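Local coordinates for protein MAU2 chromatid cohesion factor homolog (PDB 4XDN) that forms a complex with SCC2 that is required for loading cohesin onto chromosomes, and so takes part in sister chromatid cohesion, at residues A[158-163]-A[177-182]; A[202-207]-A[212-217]; A[241-246]-A[251-256]. One frame throughout, in Å; residues are numbered along the deposited sequence.

Contact 1 (A[158-163]-A[177-182]); sequences NELVQY and SVFQYV
Val161 and Leu160 reach across to Phe179 and Gln180 in a helical hairpin, a basic building unit of the all-helical, TPR-like superhelix expected for this cohesin-loading subunit. Helix 147-165 supplies the first pair and helix 170-189 the second; the two short segments run antiparallel at 158°, with axes 9.2 Å apart. Val161 shows how a branched side chain meets a facing helix. Its CB is directed at that helix and splits there into two methyls with separate tasks. Val161 CG1, anti to the backbone N (chi1 169°), runs to the methylene CG of Gln180 at 3.6 Å, and the two side chains meet at about a right angle. Val161 CG2, on the branch beside its own backbone N, presses on the partner backbone, 3.7 Å from Phe179 C, and also touches CB of Phe179. One valine thus packs against a side-chain stem and the main chain at once. With CG beside the backbone N, the Phe179 ring turns one face to Leu160. No hydrogen bond joins the segments; apolar packing and one CH-pi contact do. Beyond them, Glu133 of helix 126-144 touches both Leu160 and Phe179, continuing the packing to the preceding helix. The CH-pi contact is nearly axial: Leu160 CD2 stands 3.7 Å from the centroid of the Phe179 ring, only 10° off its normal.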
# COMPACT_ATOMS: atom_id res chain seq x y z
N ASN A 158 -11.88 -24.10 -4.53
CA ASN A 158 -12.57 -24.63 -3.36
C ASN A 158 -12.96 -26.09 -3.57
O ASN A 158 -12.91 -26.89 -2.64
CB ASN A 158 -13.82 -23.79 -3.04
CG ASN A 158 -13.48 -22.41 -2.52
OD1 ASN A 158 -12.41 -22.19 -1.96
ND2 ASN A 158 -14.40 -21.47 -2.71
N GLU A 159 -13.36 -26.42 -4.80
CA GLU A 159 -13.70 -27.79 -5.15
C GLU A 159 -12.48 -28.69 -4.98
O GLU A 159 -12.59 -29.81 -4.47
CB GLU A 159 -14.22 -27.86 -6.58
CG GLU A 159 -14.72 -29.23 -7.00
CD GLU A 159 -15.03 -29.32 -8.48
OE1 GLU A 159 -15.17 -28.26 -9.12
OE2 GLU A 159 -15.12 -30.45 -9.00
N LEU A 160 -11.33 -28.19 -5.42
CA LEU A 160 -10.08 -28.94 -5.33
C LEU A 160 -9.68 -29.20 -3.88
O LEU A 160 -9.31 -30.32 -3.52
CB LEU A 160 -8.97 -28.19 -6.06
CG LEU A 160 -7.63 -28.91 -6.21
CD1 LEU A 160 -7.74 -30.07 -7.18
CD2 LEU A 160 -6.54 -27.94 -6.65
N VAL A 161 -9.77 -28.16 -3.06
CA VAL A 161 -9.41 -28.26 -1.64
C VAL A 161 -10.30 -29.26 -0.92
O VAL A 161 -9.82 -30.08 -0.15
CB VAL A 161 -9.51 -26.88 -0.94
CG1 VAL A 161 -9.40 -27.02 0.58
CG2 VAL A 161 -8.43 -25.94 -1.46
N GLN A 162 -11.61 -29.18 -1.18
CA GLN A 162 -12.58 -30.08 -0.58
C GLN A 162 -12.23 -31.53 -0.88
O GLN A 162 -12.36 -32.41 -0.03
CB GLN A 162 -13.99 -29.76 -1.08
CG GLN A 162 -15.07 -30.75 -0.65
CD GLN A 162 -15.33 -30.73 0.84
OE1 GLN A 162 -14.62 -31.36 1.62
NE2 GLN A 162 -16.37 -30.00 1.24
N TYR A 163 -11.79 -31.78 -2.11
CA TYR A 163 -11.47 -33.13 -2.55
C TYR A 163 -10.20 -33.64 -1.88
O TYR A 163 -10.10 -34.81 -1.51
CB TYR A 163 -11.34 -33.18 -4.08
CG TYR A 163 -10.16 -33.98 -4.60
CD1 TYR A 163 -10.17 -35.36 -4.57
CD2 TYR A 163 -9.06 -33.34 -5.15
CE1 TYR A 163 -9.09 -36.09 -5.05
CE2 TYR A 163 -7.98 -34.06 -5.63
CZ TYR A 163 -8.01 -35.43 -5.58
OH TYR A 163 -6.94 -36.14 -6.07
N SER A 177 -3.38 -27.28 1.73
CA SER A 177 -3.08 -26.04 2.43
C SER A 177 -2.59 -24.97 1.46
O SER A 177 -2.95 -23.80 1.58
CB SER A 177 -2.02 -26.30 3.51
OG SER A 177 -1.74 -25.13 4.26
N VAL A 178 -1.76 -25.37 0.50
CA VAL A 178 -1.27 -24.46 -0.52
C VAL A 178 -2.44 -23.89 -1.32
O VAL A 178 -2.47 -22.70 -1.61
CB VAL A 178 -0.27 -25.18 -1.48
CG1 VAL A 178 0.07 -24.31 -2.69
CG2 VAL A 178 0.99 -25.55 -0.73
N PHE A 179 -3.40 -24.73 -1.66
CA PHE A 179 -4.51 -24.28 -2.50
C PHE A 179 -5.59 -23.57 -1.70
O PHE A 179 -6.38 -22.81 -2.26
CB PHE A 179 -5.09 -25.46 -3.27
CG PHE A 179 -4.24 -25.87 -4.44
CD1 PHE A 179 -4.27 -25.13 -5.62
CD2 PHE A 179 -3.39 -26.95 -4.36
CE1 PHE A 179 -3.49 -25.48 -6.69
CE2 PHE A 179 -2.60 -27.31 -5.44
CZ PHE A 179 -2.65 -26.57 -6.61
N GLN A 180 -5.61 -23.79 -0.39
CA GLN A 180 -6.43 -22.95 0.48
C GLN A 180 -5.89 -21.53 0.41
O GLN A 180 -6.66 -20.57 0.34
CB GLN A 180 -6.40 -23.46 1.92
CG GLN A 180 -7.40 -24.58 2.21
CD GLN A 180 -7.43 -24.97 3.67
OE1 GLN A 180 -6.65 -25.81 4.12
NE2 GLN A 180 -8.33 -24.35 4.43
N TYR A 181 -4.57 -21.41 0.41
CA TYR A 181 -3.91 -20.11 0.31
C TYR A 181 -4.17 -19.47 -1.05
O TYR A 181 -4.32 -18.25 -1.14
CB TYR A 181 -2.41 -20.27 0.55
CG TYR A 181 -1.56 -19.19 -0.08
CD1 TYR A 181 -1.39 -17.96 0.54
CD2 TYR A 181 -0.90 -19.41 -1.28
CE1 TYR A 181 -0.61 -16.97 -0.02
CE2 TYR A 181 -0.12 -18.43 -1.86
CZ TYR A 181 0.02 -17.21 -1.23
OH TYR A 181 0.80 -16.24 -1.80
N VAL A 182 -4.21 -20.28 -2.10
CA VAL A 182 -4.55 -19.79 -3.43
C VAL A 182 -5.96 -19.22 -3.42
O VAL A 182 -6.21 -18.15 -3.96
CB VAL A 182 -4.43 -20.90 -4.50
CG1 VAL A 182 -5.03 -20.44 -5.84
CG2 VAL A 182 -2.98 -21.31 -4.68

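Contact 2 (A[202-207]-A[212-217]); sequences GLLSQC and QWKWFL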
# COMPACT_ATOMS: atom_id res chain seq x y z
N GLY A 202 -9.41 -19.97 8.90
CA GLY A 202 -9.55 -21.40 8.69
C GLY A 202 -8.26 -22.00 8.18
O GLY A 202 -7.87 -23.11 8.57
N LEU A 203 -7.58 -21.27 7.31
CA LEU A 203 -6.30 -21.69 6.77
C LEU A 203 -5.25 -21.77 7.87
O LEU A 203 -4.61 -22.80 8.05
CB LEU A 203 -5.85 -20.74 5.66
CG LEU A 203 -4.44 -20.92 5.11
CD1 LEU A 203 -4.20 -22.34 4.63
CD2 LEU A 203 -4.20 -19.92 3.99
N LEU A 204 -5.09 -20.67 8.60
CA LEU A 204 -4.06 -20.58 9.64
C LEU A 204 -4.26 -21.62 10.74
O LEU A 204 -3.30 -22.19 11.25
CB LEU A 204 -4.05 -19.17 10.25
CG LEU A 204 -3.52 -18.05 9.35
CD1 LEU A 204 -3.89 -16.69 9.91
CD2 LEU A 204 -2.01 -18.17 9.19
N SER A 205 -5.52 -21.86 11.11
CA SER A 205 -5.83 -22.75 12.22
C SER A 205 -5.38 -24.18 11.96
O SER A 205 -5.15 -24.95 12.90
CB SER A 205 -7.34 -22.73 12.50
OG SER A 205 -8.07 -23.31 11.43
N GLN A 206 -5.24 -24.54 10.68
CA GLN A 206 -4.88 -25.91 10.30
C GLN A 206 -3.37 -26.08 10.11
O GLN A 206 -2.89 -27.21 9.99
CB GLN A 206 -5.62 -26.30 9.02
CG GLN A 206 -7.12 -26.41 9.20
CD GLN A 206 -7.86 -26.47 7.87
OE1 GLN A 206 -8.80 -25.70 7.64
NE2 GLN A 206 -7.45 -27.38 7.00
N CYS A 207 -2.64 -24.98 10.08
CA CYS A 207 -1.19 -25.04 9.90
C CYS A 207 -0.48 -25.44 11.19
O CYS A 207 -0.94 -25.13 12.29
CB CYS A 207 -0.65 -23.69 9.43
SG CYS A 207 -1.11 -23.24 7.75
N GLN A 212 7.46 -22.20 9.46
CA GLN A 212 7.74 -21.15 8.48
C GLN A 212 6.51 -20.88 7.63
O GLN A 212 6.22 -19.73 7.28
CB GLN A 212 8.92 -21.56 7.60
CG GLN A 212 9.23 -20.58 6.49
CD GLN A 212 10.44 -21.00 5.67
OE1 GLN A 212 10.57 -22.16 5.29
NE2 GLN A 212 11.33 -20.05 5.40
N TRP A 213 5.79 -21.94 7.31
CA TRP A 213 4.60 -21.86 6.46
C TRP A 213 3.50 -21.04 7.13
O TRP A 213 2.93 -20.14 6.51
CB TRP A 213 4.11 -23.27 6.13
CG TRP A 213 2.85 -23.31 5.32
CD1 TRP A 213 1.71 -24.00 5.63
CD2 TRP A 213 2.59 -22.66 4.07
NE1 TRP A 213 0.76 -23.81 4.66
CE2 TRP A 213 1.28 -23.00 3.68
CE3 TRP A 213 3.35 -21.83 3.24
CZ2 TRP A 213 0.70 -22.53 2.51
CZ3 TRP A 213 2.77 -21.37 2.07
CH2 TRP A 213 1.47 -21.72 1.71
N LYS A 214 3.20 -21.32 8.39
CA LYS A 214 2.15 -20.60 9.10
C LYS A 214 2.51 -19.13 9.27
O LYS A 214 1.69 -18.25 9.03
CB LYS A 214 1.87 -21.22 10.47
CG LYS A 214 0.85 -20.43 11.27
CD LYS A 214 0.32 -21.19 12.48
CE LYS A 214 -0.77 -20.39 13.17
NZ LYS A 214 -1.33 -21.07 14.36
N TRP A 215 3.74 -18.87 9.70
CA TRP A 215 4.20 -17.51 9.90
C TRP A 215 4.22 -16.72 8.59
O TRP A 215 3.98 -15.52 8.58
CB TRP A 215 5.60 -17.50 10.54
CG TRP A 215 5.57 -17.57 12.04
CD1 TRP A 215 4.67 -16.97 12.88
CD2 TRP A 215 6.48 -18.29 12.89
NE1 TRP A 215 4.97 -17.26 14.18
CE2 TRP A 215 6.07 -18.07 14.22
CE3 TRP A 215 7.60 -19.09 12.65
CZ2 TRP A 215 6.75 -18.62 15.31
CZ3 TRP A 215 8.27 -19.64 13.73
CH2 TRP A 215 7.84 -19.40 15.04
N PHE A 216 4.49 -17.41 7.49
CA PHE A 216 4.42 -16.77 6.18
C PHE A 216 2.99 -16.35 5.87
O PHE A 216 2.74 -15.22 5.46
CB PHE A 216 4.93 -17.71 5.09
CG PHE A 216 4.49 -17.31 3.71
CD1 PHE A 216 5.03 -16.19 3.09
CD2 PHE A 216 3.53 -18.04 3.03
CE1 PHE A 216 4.63 -15.81 1.83
CE2 PHE A 216 3.12 -17.66 1.77
CZ PHE A 216 3.67 -16.54 1.16
N LEU A 217 2.05 -17.27 6.07
CA LEU A 217 0.64 -17.00 5.80
C LEU A 217 0.12 -15.88 6.69
O LEU A 217 -0.72 -15.08 6.27
CB LEU A 217 -0.19 -18.26 6.01
CG LEU A 217 0.06 -19.40 5.03
CD1 LEU A 217 -0.61 -20.66 5.53
CD2 LEU A 217 -0.43 -19.04 3.63
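Cys207 wedges its sulfur between Trp213 and Leu217, filling the groove that these two side chains form on helix 212-228. The setting is an antiparallel helical hairpin, consistent with a TPR-like superhelix: helices 193-206 and 212-228 are joined by a short loop, their short segments inclined at 158° with axes 9.7 Å apart. Cys207 follows helix 193-206 in the loop, where the chain comes close enough for Cys207 CB to rest 3.7 Å from Lys214 CB. The first torsion (-69°) places the sulfur beside the backbone N, and there Cys207 SG fits closely, 3.4 Å from Leu217 CD1 and 3.6 Å from Trp213 CD1. The sulfur meets the indole obliquely, while Leu217 CD1 itself lies over one face of that ring, near the rim. A second bump comes from Leu204, whose CD2 settles 3.7 Å from Leu217 CB and close to Lys214 O; these two leucines slide past each other in opposite directions. The extended stem of Lys214 passes by the carbonyl of Leu204 and carries its ammonium to a salt bridge with Glu209 in the loop. The indole N-H of Trp213 is taken by Ser177 of helix 170-189. A third bump is Leu203, which meets Leu217 at about a right angle, with Leu203 CG 3.9 Å from Leu217 CD1.

Contact 3 (A[241-246]-A[251-256]); sequences RSTELH and ELYAWK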
# COMPACT_ATOMS: atom_id res chain seq x y z
N ARG A 241 4.36 -11.10 16.18
CA ARG A 241 5.44 -10.80 17.11
C ARG A 241 6.26 -12.05 17.44
O ARG A 241 7.46 -11.96 17.72
CB ARG A 241 4.89 -10.18 18.39
CG ARG A 241 4.34 -8.76 18.21
CD ARG A 241 4.08 -8.07 19.54
NE ARG A 241 2.87 -8.55 20.20
CZ ARG A 241 1.67 -7.98 20.10
NH1 ARG A 241 1.50 -6.88 19.37
NH2 ARG A 241 0.64 -8.50 20.74
N SER A 242 5.63 -13.21 17.40
CA SER A 242 6.29 -14.46 17.76
C SER A 242 7.12 -15.04 16.61
O SER A 242 7.85 -16.01 16.79
CB SER A 242 5.27 -15.50 18.22
OG SER A 242 4.45 -15.93 17.15
N THR A 243 6.98 -14.45 15.42
CA THR A 243 7.70 -14.90 14.23
C THR A 243 9.20 -14.98 14.50
O THR A 243 9.83 -13.98 14.85
CB THR A 243 7.44 -13.97 13.03
OG1 THR A 243 6.03 -13.90 12.79
CG2 THR A 243 8.14 -14.49 11.78
N GLU A 244 9.76 -16.17 14.32
CA GLU A 244 11.17 -16.43 14.62
C GLU A 244 12.05 -16.35 13.37
O GLU A 244 11.77 -16.99 12.36
CB GLU A 244 11.33 -17.80 15.28
CG GLU A 244 11.49 -17.72 16.80
CD GLU A 244 11.16 -19.03 17.48
OE1 GLU A 244 12.02 -19.94 17.49
OE2 GLU A 244 10.04 -19.16 18.03
N LEU A 245 13.10 -15.54 13.47
CA LEU A 245 14.04 -15.32 12.37
C LEU A 245 14.65 -16.61 11.84
O LEU A 245 14.74 -16.82 10.63
CB LEU A 245 15.15 -14.37 12.83
CG LEU A 245 16.39 -14.24 11.94
CD1 LEU A 245 16.03 -13.75 10.55
CD2 LEU A 245 17.40 -13.31 12.59
N HIS A 246 15.09 -17.47 12.75
CA HIS A 246 15.84 -18.66 12.37
C HIS A 246 14.94 -19.79 11.85
O HIS A 246 15.43 -20.77 11.29
CB HIS A 246 16.66 -19.15 13.57
CG HIS A 246 17.70 -18.17 14.00
ND1 HIS A 246 17.84 -17.76 15.31
CD2 HIS A 246 18.66 -17.51 13.30
CE1 HIS A 246 18.84 -16.90 15.40
NE2 HIS A 246 19.35 -16.73 14.19
N GLU A 251 14.83 -13.21 4.91
CA GLU A 251 13.96 -12.52 3.96
C GLU A 251 12.58 -12.27 4.55
O GLU A 251 12.10 -11.13 4.59
CB GLU A 251 13.84 -13.31 2.66
CG GLU A 251 15.11 -13.32 1.81
CD GLU A 251 16.18 -14.27 2.32
OE1 GLU A 251 15.82 -15.37 2.79
OE2 GLU A 251 17.37 -13.90 2.26
N LEU A 252 11.93 -13.33 5.02
CA LEU A 252 10.58 -13.22 5.56
C LEU A 252 10.57 -12.42 6.86
O LEU A 252 9.58 -11.76 7.18
CB LEU A 252 9.97 -14.60 5.79
CG LEU A 252 9.62 -15.40 4.53
CD1 LEU A 252 9.14 -16.80 4.90
CD2 LEU A 252 8.57 -14.68 3.69
N TYR A 253 11.66 -12.47 7.62
CA TYR A 253 11.73 -11.72 8.87
C TYR A 253 11.83 -10.22 8.59
O TYR A 253 11.30 -9.41 9.34
CB TYR A 253 12.91 -12.18 9.72
CG TYR A 253 12.81 -11.71 11.16
CD1 TYR A 253 12.04 -12.42 12.08
CD2 TYR A 253 13.46 -10.57 11.59
CE1 TYR A 253 11.93 -11.99 13.39
CE2 TYR A 253 13.36 -10.14 12.90
CZ TYR A 253 12.59 -10.85 13.80
OH TYR A 253 12.49 -10.43 15.11
N ALA A 254 12.51 -9.86 7.51
CA ALA A 254 12.57 -8.46 7.09
C ALA A 254 11.17 -7.95 6.79
O ALA A 254 10.84 -6.80 7.06
CB ALA A 254 13.47 -8.30 5.88
N TRP A 255 10.34 -8.84 6.24
CA TRP A 255 8.95 -8.52 5.94
C TRP A 255 8.17 -8.33 7.23
O TRP A 255 7.33 -7.44 7.32
CB TRP A 255 8.34 -9.63 5.08
CG TRP A 255 6.98 -9.33 4.54
CD1 TRP A 255 6.36 -8.12 4.48
CD2 TRP A 255 6.06 -10.27 3.97
NE1 TRP A 255 5.12 -8.24 3.91
CE2 TRP A 255 4.91 -9.55 3.58
CE3 TRP A 255 6.10 -11.65 3.74
CZ2 TRP A 255 3.81 -10.17 2.99
CZ3 TRP A 255 5.00 -12.26 3.15
CH2 TRP A 255 3.87 -11.52 2.78
N LYS A 256 8.45 -9.18 8.21
CA LYS A 256 7.83 -9.05 9.53
C LYS A 256 8.16 -7.69 10.12
O LYS A 256 7.26 -6.98 10.59
CB LYS A 256 8.32 -10.17 10.45
CG LYS A 256 7.81 -10.09 11.89
CD LYS A 256 8.97 -10.13 12.87
CE LYS A 256 8.49 -10.09 14.32
NZ LYS A 256 9.37 -9.24 15.17
O HOH W 1 8.93 -9.48 17.85
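Leu245 and Tyr253 mark the closest backbone approach, their CA atoms 5.5 Å apart, where a connecting loop is laid against a helix. The segment 241-246 starts at the last turn of helix 234-241, straightens through Thr243 and Glu244, which have extended backbone angles, and re-enters a helix at Leu245, with Glu244 in the N-cap position. Segment 251-256 is helical throughout and belongs to helix 250-266. The phenol of Tyr253, swung anti to its own backbone N (chi1 -164°), lies in the bend and is enclosed from three directions. Over one face stands Leu245 CB, 4.0 Å from the Tyr253 ring centroid in a CH-pi contact, while Leu245 CD1 packs on Tyr253 CB at 3.6 Å. Toward the opposite face comes Lys256 CD, 3.5 Å above the ring plane and offset toward the rim. At the edge, in the ring plane, Thr243 O lies 3.2 Å from Tyr253 CE1. The lysine chain, bent at chi2 (-127°) and again near its end, follows the ring and passes Thr243 CB on its way to the polar rim. There Lys256 NZ makes a weak bond to Tyr253 OH and a shorter one, 2.7 Å, to a water, which in turn donates to Arg241 O at 2.9 Å. Its charge is met by a salt bridge to Glu260, one helical turn on, so the ammonium has several partners. Thr243 OG1, for its part, bonds back to carbonyls of helix 234-241, fixing the bend. This is a linker between successive helices, consistent with an alpha-solenoid, with the short helix 245-248 interposed and an aromatic ring packed beneath it.

Overall arrangement
The three contacts follow one another in series along the chain on neighbouring helices. Contacts 1 and 2 have centres 14 Å apart, as do contacts 2 and 3, whereas the centres of contacts 1 and 3 lie 26 Å apart and their nearest atoms, about 7 Å apart, do not touch. Contact 2 is therefore the bridge. Toward contact 1 it offers Trp213 and Leu217; toward contact 3 it offers Trp215, whose NE1 is 3.3 Å from Ser242 OG in a probable hydrogen bond. Apolar packing of Tyr181 on Leu217 and of Phe216 on Trp255 reinforces both joints. Tyr181, Phe216 and Trp255 each also pack on the chain of another protein, so helices 170-189, 212-228 and 250-266 all meet that partner.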